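Side-chain contacts in Lin2004 protein (Listeria innocua, PDB 2HUJ), which is of unknown function but folds as a four-helical bundle, representing a bacterial family whose role is not established: residues Ile24-Leu29 with Asp131-Lys136; Asp68-Leu73 with Gln93-Val98; Ile75-Thr80 with Pro84-Leu89. One frame throughout, in Å; residues are numbered along the deposited sequence.

Interaction 1: residues Ile24-Leu29 with Asp131-Lys136; sequences IRTEQL and DFLKRK
Lys-134 and Glu-27 join the first and last helices of a four-helix bundle, 16-45 and 112-137, which run antiparallel here. The backbones stand well apart, with Thr-26 CA and Leu-133 CA, the nearest pair, 9.6 Å from each other. Only 91 Å² is buried between the two segments, counting both sides. Followed outward, Lys-134 starts with CB too far from Glu-27 to touch it. CG lies anti to the carbonyl carbon (chi1 -77°), which directs the chain toward helix 16-45, where the side chain also touches Leu-23. CG and CD remain beyond van der Waals contact with the glutamate. CE is the first atom to arrive, 3.4 Å from Glu-27 OE2. The last torsion departs from full extension (chi4 148°), and NZ comes to rest at the same 3.4 Å from Glu-27 OE2. Because CE and NZ are equally near, the carboxylate oxygen lies beside the CE-NZ bond and not beyond its end; the angle CE-NZ...OE2 is about 76°, well short of tetrahedral. The pair counts as a salt bridge, but the poor angle and the length leave its hydrogen bond weak. Glu-27 meets it with a chain that is extended beyond CG, and OE2 does the touching, OE1 being the more distant oxygen.
Deeper in, Thr-26 and Leu-133 point at each other. Leu-133 also packs on Leu-22 and Leu-23, so the buried part of the contact is largely apolar. The threonine hydroxyl is hydrogen-bonded to Leu-22 O, one turn back in its own helix. Its approach to the leucine is a loose van der Waals contact: Thr-26 OG1 to Leu-133 CD1, 4.3 Å.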
loop_
_atom_site.group_PDB
_atom_site.type_symbol
_atom_site.label_atom_id
_atom_site.label_comp_id
_atom_site.label_asym_id
_atom_site.label_seq_id
_atom_site.Cartn_x
_atom_site.Cartn_y
_atom_site.Cartn_z
ATOM N N ILE A 24 -0.556 0.576 12.725
ATOM C CA ILE A 24 -1.872 0.085 12.286
ATOM C C ILE A 24 -2.177 0.498 10.827
ATOM O O ILE A 24 -2.580 -0.329 10.011
ATOM C CB ILE A 24 -2.977 0.560 13.249
ATOM C CG1 ILE A 24 -2.799 -0.118 14.618
ATOM C CG2 ILE A 24 -4.366 0.244 12.688
ATOM C CD1 ILE A 24 -3.708 0.405 15.684
ATOM N N ARG A 25 -1.931 1.760 10.482
ATOM C CA ARG A 25 -2.177 2.224 9.137
ATOM C C ARG A 25 -1.218 1.621 8.105
ATOM O O ARG A 25 -1.589 1.397 6.957
ATOM C CB ARG A 25 -2.139 3.744 9.098
ATOM C CG ARG A 25 -3.232 4.333 9.913
ATOM C CD ARG A 25 -3.216 5.794 9.892
ATOM N NE ARG A 25 -4.361 6.287 10.645
ATOM C CZ ARG A 25 -4.771 7.554 10.664
ATOM N NH1 ARG A 25 -4.190 8.495 9.921
ATOM N NH2 ARG A 25 -5.808 7.875 11.424
ATOM N N THR A 26 -0.006 1.306 8.542
ATOM C CA THR A 26 0.974 0.586 7.703
ATOM C C THR A 26 0.472 -0.817 7.408
ATOM O O THR A 26 0.524 -1.253 6.279
ATOM C CB THR A 26 2.359 0.506 8.410
ATOM O OG1 THR A 26 2.813 1.836 8.708
ATOM C CG2 THR A 26 3.399 -0.196 7.522
ATOM N N GLU A 27 -0.055 -1.501 8.420
ATOM C CA GLU A 27 -0.599 -2.863 8.247
ATOM C C GLU A 27 -1.799 -2.840 7.300
ATOM O O GLU A 27 -1.968 -3.686 6.399
ATOM C CB GLU A 27 -0.969 -3.468 9.608
ATOM C CG GLU A 27 0.306 -3.792 10.410
ATOM C CD GLU A 27 0.089 -4.096 11.875
ATOM O OE1 GLU A 27 -1.045 -3.931 12.375
ATOM O OE2 GLU A 27 1.103 -4.502 12.501
ATOM N N GLN A 28 -2.636 -1.835 7.477
ATOM C CA GLN A 28 -3.812 -1.701 6.646
ATOM C C GLN A 28 -3.404 -1.488 5.187
ATOM O O GLN A 28 -3.983 -2.081 4.271
ATOM C CB GLN A 28 -4.653 -0.534 7.153
ATOM C CG GLN A 28 -5.845 -0.236 6.312
ATOM C CD GLN A 28 -7.066 -0.854 6.895
ATOM O OE1 GLN A 28 -7.852 -0.176 7.534
ATOM N NE2 GLN A 28 -7.202 -2.154 6.741
ATOM N N LEU A 29 -2.403 -0.640 4.963
ATOM C CA LEU A 29 -1.929 -0.383 3.603
ATOM C C LEU A 29 -1.248 -1.604 2.964
ATOM O O LEU A 29 -1.431 -1.859 1.765
ATOM C CB LEU A 29 -1.012 0.829 3.585
ATOM C CG LEU A 29 -0.627 1.355 2.193
ATOM C CD1 LEU A 29 -1.856 1.665 1.311
ATOM C CD2 LEU A 29 0.250 2.587 2.307
ATOM N N ASP A 131 8.216 -3.271 10.391
ATOM C CA ASP A 131 9.182 -3.991 11.215
ATOM C C ASP A 131 9.932 -3.022 12.142
ATOM O O ASP A 131 10.190 -3.328 13.308
ATOM C CB ASP A 131 10.145 -4.784 10.323
ATOM C CG ASP A 131 9.479 -5.965 9.627
ATOM O OD1 ASP A 131 8.328 -6.319 9.965
ATOM O OD2 ASP A 131 10.108 -6.542 8.702
ATOM N N PHE A 132 10.256 -1.845 11.632
ATOM C CA PHE A 132 10.942 -0.811 12.416
ATOM C C PHE A 132 10.092 -0.375 13.603
ATOM O O PHE A 132 10.564 -0.258 14.741
ATOM C CB PHE A 132 11.222 0.393 11.521
ATOM C CG PHE A 132 11.845 1.573 12.237
ATOM C CD1 PHE A 132 11.054 2.528 12.859
ATOM C CD2 PHE A 132 13.226 1.733 12.263
ATOM C CE1 PHE A 132 11.627 3.606 13.517
ATOM C CE2 PHE A 132 13.803 2.817 12.908
ATOM C CZ PHE A 132 13.011 3.743 13.541
ATOM N N LEU A 133 8.827 -0.112 13.327
ATOM C CA LEU A 133 7.848 0.315 14.344
ATOM C C LEU A 133 7.527 -0.763 15.369
ATOM O O LEU A 133 7.424 -0.475 16.590
ATOM C CB LEU A 133 6.584 0.789 13.626
ATOM C CG LEU A 133 6.714 2.100 12.851
ATOM C CD1 LEU A 133 5.398 2.377 12.136
ATOM C CD2 LEU A 133 7.095 3.272 13.764
ATOM N N LYS A 134 7.407 -2.009 14.917
ATOM C CA LYS A 134 7.211 -3.120 15.873
ATOM C C LYS A 134 8.409 -3.243 16.816
ATOM O O LYS A 134 8.236 -3.468 18.027
ATOM C CB LYS A 134 6.961 -4.441 15.148
ATOM C CG LYS A 134 5.557 -4.556 14.605
ATOM C CD LYS A 134 5.250 -5.940 14.036
ATOM C CE LYS A 134 3.733 -6.136 13.854
ATOM N NZ LYS A 134 3.372 -7.027 12.697
ATOM N N ARG A 135 9.615 -3.080 16.284
ATOM C CA ARG A 135 10.826 -3.093 17.111
ATOM C C ARG A 135 10.827 -1.967 18.131
ATOM O O ARG A 135 11.154 -2.194 19.303
ATOM C CB ARG A 135 12.095 -3.006 16.271
ATOM C CG ARG A 135 12.629 -4.353 15.830
ATOM C CD ARG A 135 14.016 -4.292 15.143
ATOM N NE ARG A 135 14.748 -3.032 15.361
ATOM C CZ ARG A 135 14.859 -2.034 14.471
ATOM N NH1 ARG A 135 14.289 -2.105 13.261
ATOM N NH2 ARG A 135 15.551 -0.941 14.794
ATOM N N LYS A 136 10.474 -0.763 17.686
ATOM C CA LYS A 136 10.382 0.399 18.571
ATOM C C LYS A 136 9.301 0.192 19.631
ATOM O O LYS A 136 9.481 0.584 20.783
ATOM C CB LYS A 136 10.117 1.686 17.772
ATOM C CG LYS A 136 11.371 2.375 17.259
#

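Interaction 2: residues Asp68-Leu73 with Gln93-Val98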
loop_
_atom_site.group_PDB
_atom_site.type_symbol
_atom_site.label_atom_id
_atom_site.label_comp_id
_atom_site.label_asym_id
_atom_site.label_seq_id
_atom_site.Cartn_x
_atom_site.Cartn_y
_atom_site.Cartn_z
ATOM N N ASP A 68 -3.929 7.593 1.903
ATOM C CA ASP A 68 -3.980 8.940 2.477
ATOM C C ASP A 68 -3.846 8.893 4.005
ATOM O O ASP A 68 -3.152 9.716 4.587
ATOM C CB ASP A 68 -5.302 9.647 2.126
ATOM C CG ASP A 68 -5.420 10.063 0.632
ATOM O OD1 ASP A 68 -4.445 10.056 -0.128
ATOM O OD2 ASP A 68 -6.555 10.421 0.249
ATOM N N ASP A 69 -4.523 7.928 4.641
ATOM C CA ASP A 69 -4.472 7.737 6.081
ATOM C C ASP A 69 -3.035 7.430 6.499
ATOM O O ASP A 69 -2.528 7.983 7.474
ATOM C CB ASP A 69 -5.381 6.573 6.496
ATOM C CG ASP A 69 -6.857 6.950 6.559
ATOM O OD1 ASP A 69 -7.224 8.084 6.168
ATOM O OD2 ASP A 69 -7.652 6.066 6.964
ATOM N N PHE A 70 -2.361 6.573 5.733
ATOM C CA PHE A 70 -0.969 6.266 6.024
ATOM C C PHE A 70 -0.077 7.494 5.910
ATOM O O PHE A 70 0.691 7.800 6.823
ATOM C CB PHE A 70 -0.472 5.155 5.106
ATOM C CG PHE A 70 1.016 4.937 5.141
ATOM C CD1 PHE A 70 1.639 4.160 6.160
ATOM C CD2 PHE A 70 1.817 5.459 4.135
ATOM C CE1 PHE A 70 3.002 3.945 6.137
ATOM C CE2 PHE A 70 3.175 5.253 4.123
ATOM C CZ PHE A 70 3.781 4.514 5.121
ATOM N N LEU A 71 -0.186 8.211 4.804
ATOM C CA LEU A 71 0.679 9.367 4.575
ATOM C C LEU A 71 0.474 10.477 5.590
ATOM O O LEU A 71 1.429 11.151 5.962
ATOM C CB LEU A 71 0.482 9.940 3.183
ATOM C CG LEU A 71 1.037 9.081 2.037
ATOM C CD1 LEU A 71 0.588 9.715 0.732
ATOM C CD2 LEU A 71 2.550 8.948 2.121
ATOM N N GLU A 72 -0.762 10.664 6.032
ATOM C CA GLU A 72 -1.093 11.679 7.051
ATOM C C GLU A 72 -0.171 11.604 8.256
ATOM O O GLU A 72 0.247 12.628 8.767
ATOM C CB GLU A 72 -2.549 11.504 7.495
ATOM C CG GLU A 72 -3.058 12.597 8.381
ATOM C CD GLU A 72 -4.388 12.274 9.045
ATOM O OE1 GLU A 72 -4.997 11.209 8.754
ATOM O OE2 GLU A 72 -4.816 13.115 9.869
ATOM N N LEU A 73 0.139 10.388 8.694
ATOM C CA LEU A 73 1.057 10.150 9.811
ATOM C C LEU A 73 2.493 9.843 9.409
ATOM O O LEU A 73 3.443 10.240 10.097
ATOM C CB LEU A 73 0.535 8.996 10.652
ATOM C CG LEU A 73 -0.879 9.153 11.217
ATOM C CD1 LEU A 73 -1.117 8.022 12.180
ATOM C CD2 LEU A 73 -1.030 10.482 11.932
ATOM N N GLN A 93 5.881 7.212 -3.269
ATOM C CA GLN A 93 5.914 6.303 -4.409
ATOM C C GLN A 93 5.312 4.954 -4.051
ATOM O O GLN A 93 4.561 4.383 -4.863
ATOM C CB GLN A 93 7.324 6.194 -5.024
ATOM C CG GLN A 93 7.756 7.472 -5.667
ATOM C CD GLN A 93 9.128 7.378 -6.225
ATOM O OE1 GLN A 93 9.986 6.734 -5.659
ATOM N NE2 GLN A 93 9.355 8.034 -7.305
ATOM N N ALA A 94 5.575 4.473 -2.841
ATOM C CA ALA A 94 4.970 3.235 -2.349
ATOM C C ALA A 94 3.444 3.343 -2.397
ATOM O O ALA A 94 2.742 2.407 -2.860
ATOM C CB ALA A 94 5.458 2.907 -0.947
ATOM N N CYS A 95 2.923 4.506 -2.003
ATOM C CA CYS A 95 1.480 4.789 -2.041
ATOM C C CYS A 95 0.920 4.942 -3.457
ATOM O O CYS A 95 -0.148 4.431 -3.770
ATOM C CB CYS A 95 1.169 6.038 -1.207
ATOM S SG CYS A 95 1.400 5.713 0.584
ATOM N N ASP A 96 1.650 5.649 -4.314
ATOM C CA ASP A 96 1.267 5.764 -5.725
ATOM C C ASP A 96 1.085 4.382 -6.317
ATOM O O ASP A 96 0.114 4.131 -7.077
ATOM C CB ASP A 96 2.316 6.492 -6.548
ATOM C CG ASP A 96 2.431 7.963 -6.235
ATOM O OD1 ASP A 96 1.488 8.563 -5.659
ATOM O OD2 ASP A 96 3.500 8.526 -6.586
ATOM N N ASN A 97 2.002 3.470 -5.987
ATOM C CA ASN A 97 1.941 2.104 -6.531
ATOM C C ASN A 97 0.646 1.405 -6.172
ATOM O O ASN A 97 0.100 0.638 -6.954
ATOM C CB ASN A 97 3.090 1.238 -5.994
ATOM C CG ASN A 97 4.463 1.706 -6.451
ATOM O OD1 ASN A 97 4.582 2.449 -7.417
ATOM N ND2 ASN A 97 5.507 1.295 -5.734
ATOM N N VAL A 98 0.203 1.600 -4.932
ATOM C CA VAL A 98 -1.022 0.968 -4.463
ATOM C C VAL A 98 -2.221 1.466 -5.263
ATOM O O VAL A 98 -3.101 0.689 -5.611
ATOM C CB VAL A 98 -1.237 1.239 -2.990
ATOM C CG1 VAL A 98 -2.580 0.667 -2.517
ATOM C CG2 VAL A 98 -0.115 0.596 -2.156
#
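Cys-95 sets its sulfur against both Phe-70 and Leu-71, adjacent residues of helix 52-81, and those three residues make up nearly all of the 120 Å² buried here. Cys-95 gives the largest share, 68 Å², against 26 Å² for Leu-71 and 21 Å² for Phe-70: one small side chain from helix 88-104 is received by two larger neighbours. The nearest backbone pair, Leu-71 CA and Cys-95 CA, is 8.1 Å apart, a closeness consistent with the short cysteine side chain.
The thiol projects with SG anti to its own carbonyl carbon (chi1 -70°). On the Leu-71 side it meets the branched end of the side chain: Leu-71 CG is 3.7 Å from Cys-95 SG and Leu-71 CD2 follows at 3.8 Å, with CD1 slightly farther out and grazing Cys-95 CB. Such near-equal distances show that the sulfur faces the fork of the isobutyl group and not a single methyl.
Phe-70 takes the other contact through one side of its ring. Phe-70 CD2 lies 3.6 Å from Cys-95 SG, and Phe-70 CE2 is next at 4.0 Å. The sulfur is 4.8 Å from the centroid of the Phe-70 ring, on a line 68° off the ring normal, which makes this an oblique sulfur-aromatic contact. No hydrogen bond crosses the interface, so van der Waals and sulfur-aromatic terms carry it. The phenyl ring is also touched by Leu-29 of helix 16-45, by Leu-126 of helix 112-137 and by Leu-91, while Leu-29 reaches Cys-95 as well.
Residues from all four helices thus converge on this buried layer, as in the apolar interior of a four-helix bundle, where consecutive helices 52-81 and 88-104 run in opposing senses.

Interaction 3: residues Ile75-Thr80 with Pro84-Leu89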
loop_
_atom_site.group_PDB
_atom_site.type_symbol
_atom_site.label_atom_id
_atom_site.label_comp_id
_atom_site.label_asym_id
_atom_site.label_seq_id
_atom_site.Cartn_x
_atom_site.Cartn_y
_atom_site.Cartn_z
ATOM N N ILE A 75 4.358 10.870 6.728
ATOM C CA ILE A 75 5.207 11.989 6.306
ATOM C C ILE A 75 5.783 12.773 7.488
ATOM O O ILE A 75 7.010 12.930 7.565
ATOM C CB ILE A 75 4.540 12.891 5.242
ATOM C CG1 ILE A 75 4.137 12.081 4.019
ATOM C CG2 ILE A 75 5.504 14.031 4.827
ATOM C CD1 ILE A 75 5.220 11.181 3.468
ATOM N N PRO A 76 4.935 13.246 8.428
ATOM C CA PRO A 76 5.492 13.877 9.639
ATOM C C PRO A 76 6.476 12.957 10.383
ATOM O O PRO A 76 7.533 13.404 10.850
ATOM C CB PRO A 76 4.248 14.125 10.494
ATOM C CG PRO A 76 3.121 14.190 9.521
ATOM C CD PRO A 76 3.462 13.305 8.395
ATOM N N TRP A 77 6.146 11.673 10.476
ATOM C CA TRP A 77 7.049 10.720 11.117
ATOM C C TRP A 77 8.388 10.640 10.401
ATOM O O TRP A 77 9.433 10.729 11.037
ATOM C CB TRP A 77 6.409 9.335 11.189
ATOM C CG TRP A 77 7.333 8.216 11.561
ATOM C CD1 TRP A 77 7.780 7.911 12.804
ATOM C CD2 TRP A 77 7.874 7.212 10.685
ATOM N NE1 TRP A 77 8.595 6.809 12.750
ATOM C CE2 TRP A 77 8.654 6.355 11.466
ATOM C CE3 TRP A 77 7.766 6.958 9.321
ATOM C CZ2 TRP A 77 9.322 5.256 10.927
ATOM C CZ3 TRP A 77 8.431 5.882 8.800
ATOM C CH2 TRP A 77 9.206 5.049 9.598
ATOM N N VAL A 78 8.376 10.514 9.078
ATOM C CA VAL A 78 9.636 10.237 8.379
ATOM C C VAL A 78 10.558 11.447 8.468
ATOM O O VAL A 78 11.792 11.287 8.511
ATOM C CB VAL A 78 9.436 9.755 6.898
ATOM C CG1 VAL A 78 9.247 10.918 5.979
ATOM C CG2 VAL A 78 10.608 8.872 6.464
ATOM N N ASN A 79 9.975 12.646 8.535
ATOM C CA ASN A 79 10.758 13.865 8.539
ATOM C C ASN A 79 11.186 14.256 9.961
ATOM O O ASN A 79 12.150 14.996 10.132
ATOM C CB ASN A 79 10.011 15.008 7.826
ATOM C CG ASN A 79 9.880 14.786 6.321
ATOM O OD1 ASN A 79 10.781 14.251 5.669
ATOM N ND2 ASN A 79 8.749 15.182 5.757
ATOM N N THR A 80 10.513 13.742 10.987
ATOM C CA THR A 80 10.938 14.021 12.351
ATOM C C THR A 80 11.812 12.910 12.912
ATOM O O THR A 80 12.837 13.193 13.530
ATOM C CB THR A 80 9.770 14.274 13.289
ATOM O OG1 THR A 80 8.994 13.081 13.409
ATOM C CG2 THR A 80 8.883 15.409 12.769
ATOM N N PRO A 84 16.292 5.156 9.359
ATOM C CA PRO A 84 17.399 4.913 8.433
ATOM C C PRO A 84 16.994 4.631 6.984
ATOM O O PRO A 84 16.072 3.852 6.732
ATOM C CB PRO A 84 18.097 3.700 9.043
ATOM C CG PRO A 84 17.714 3.750 10.527
ATOM C CD PRO A 84 16.310 4.243 10.515
ATOM N N TYR A 85 17.670 5.310 6.062
ATOM C CA TYR A 85 17.565 5.066 4.623
ATOM C C TYR A 85 16.143 5.257 4.082
ATOM O O TYR A 85 15.746 4.617 3.117
ATOM C CB TYR A 85 18.050 3.651 4.246
ATOM C CG TYR A 85 19.405 3.277 4.798
ATOM C CD1 TYR A 85 20.571 3.897 4.331
ATOM C CD2 TYR A 85 19.528 2.291 5.778
ATOM C CE1 TYR A 85 21.825 3.554 4.827
ATOM C CE2 TYR A 85 20.773 1.936 6.287
ATOM C CZ TYR A 85 21.917 2.566 5.818
ATOM O OH TYR A 85 23.152 2.210 6.312
ATOM N N LEU A 86 15.375 6.155 4.685
ATOM C CA LEU A 86 13.974 6.309 4.266
ATOM C C LEU A 86 13.526 7.747 4.350
ATOM O O LEU A 86 13.779 8.424 5.362
ATOM C CB LEU A 86 13.048 5.479 5.124
ATOM C CG LEU A 86 11.571 5.416 4.738
ATOM C CD1 LEU A 86 11.333 4.763 3.393
ATOM C CD2 LEU A 86 10.864 4.626 5.813
ATOM N N GLY A 87 12.899 8.197 3.266
ATOM C CA GLY A 87 12.364 9.546 3.192
ATOM C C GLY A 87 10.992 9.655 2.557
ATOM O O GLY A 87 10.319 8.670 2.248
ATOM N N GLU A 88 10.588 10.902 2.330
ATOM C CA GLU A 88 9.243 11.219 1.895
ATOM C C GLU A 88 8.888 10.654 0.514
ATOM O O GLU A 88 7.827 10.089 0.334
ATOM C CB GLU A 88 9.086 12.746 1.863
ATOM C CG GLU A 88 7.772 13.184 1.430
ATOM C CD GLU A 88 7.424 14.637 1.766
ATOM O OE1 GLU A 88 8.059 15.268 2.646
ATOM O OE2 GLU A 88 6.503 15.125 1.097
ATOM N N LEU A 89 9.764 10.863 -0.464
ATOM C CA LEU A 89 9.485 10.436 -1.837
ATOM C C LEU A 89 9.289 8.927 -1.886
ATOM O O LEU A 89 8.381 8.447 -2.519
ATOM C CB LEU A 89 10.558 10.886 -2.816
ATOM C CG LEU A 89 10.249 10.527 -4.278
ATOM C CD1 LEU A 89 8.933 11.106 -4.808
ATOM C CD2 LEU A 89 11.410 10.936 -5.157
HETATM O O HOH W 1 13.959 10.642 6.628
HETATM O O HOH W 2 12.133 13.107 3.487
#
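Asn-79 and Glu-88 tie the end of helix 52-81 to the start of helix 88-104, closing the short turn of a helical hairpin. Glu-88 leaves the backbone with CG anti to N and stays extended, so it crosses Ile-75 at about a right angle: Ile-75 CD1 sits 3.8 Å from Glu-88 CG, and Ile-75 CG2 is 3.6 Å from Glu-88 OE1. That oxygen accepts from Asn-79 ND2 at 3.2 Å, with an N-H...O angle of 165°. It is met on its anti side, 33° out of the carboxylate plane, although it lies close to the plane of the amide. Asn-79 OD1 accepts a hydrogen bond from a water, which in turn accepts one from Glu-88 N.
Val-78 has CG1 wedged between N and the carbonyl carbon (chi1 83°), which turns CG2 onto Leu-86 O at 3.4 Å and Gly-87 CA at 3.8 Å. The Leu-86 side chain runs at about a right angle to Trp-77, and its CD2 comes obliquely to Trp-77 CZ3 at 4.1 Å.
Gly-87 is the N-cap, and its N donates to Gln-90 OE1, three residues on. With Arg-92 pairing Glu-88 OE2, the carboxylate has a partner on each oxygen and probably stays ionised.

How the interactions relate
The three contacts lie in one bundle and are nested along the chain. Interaction 3, at the turn between helices 52-81 and 88-104, falls within the loop closed by interaction 2, and both lie inside that closed by interaction 1. Centres of interactions 1 and 2 are about 13 Å apart, yet they meet: Arg-25 NH1 forms a salt bridge to Glu-72 OE1 at 3.1 Å, and Thr-26 OG1 packs 3.3 Å from Phe-70 CE1. Interaction 3 joins interaction 1 through aromatics, with Phe-132 CD1 3.8 Å from Trp-77 CZ2. Interactions 2 and 3, whose centres are about 12 Å apart, use the same two helices. With the protein's function unknown, the contacts cannot be tied to an active site or ligand.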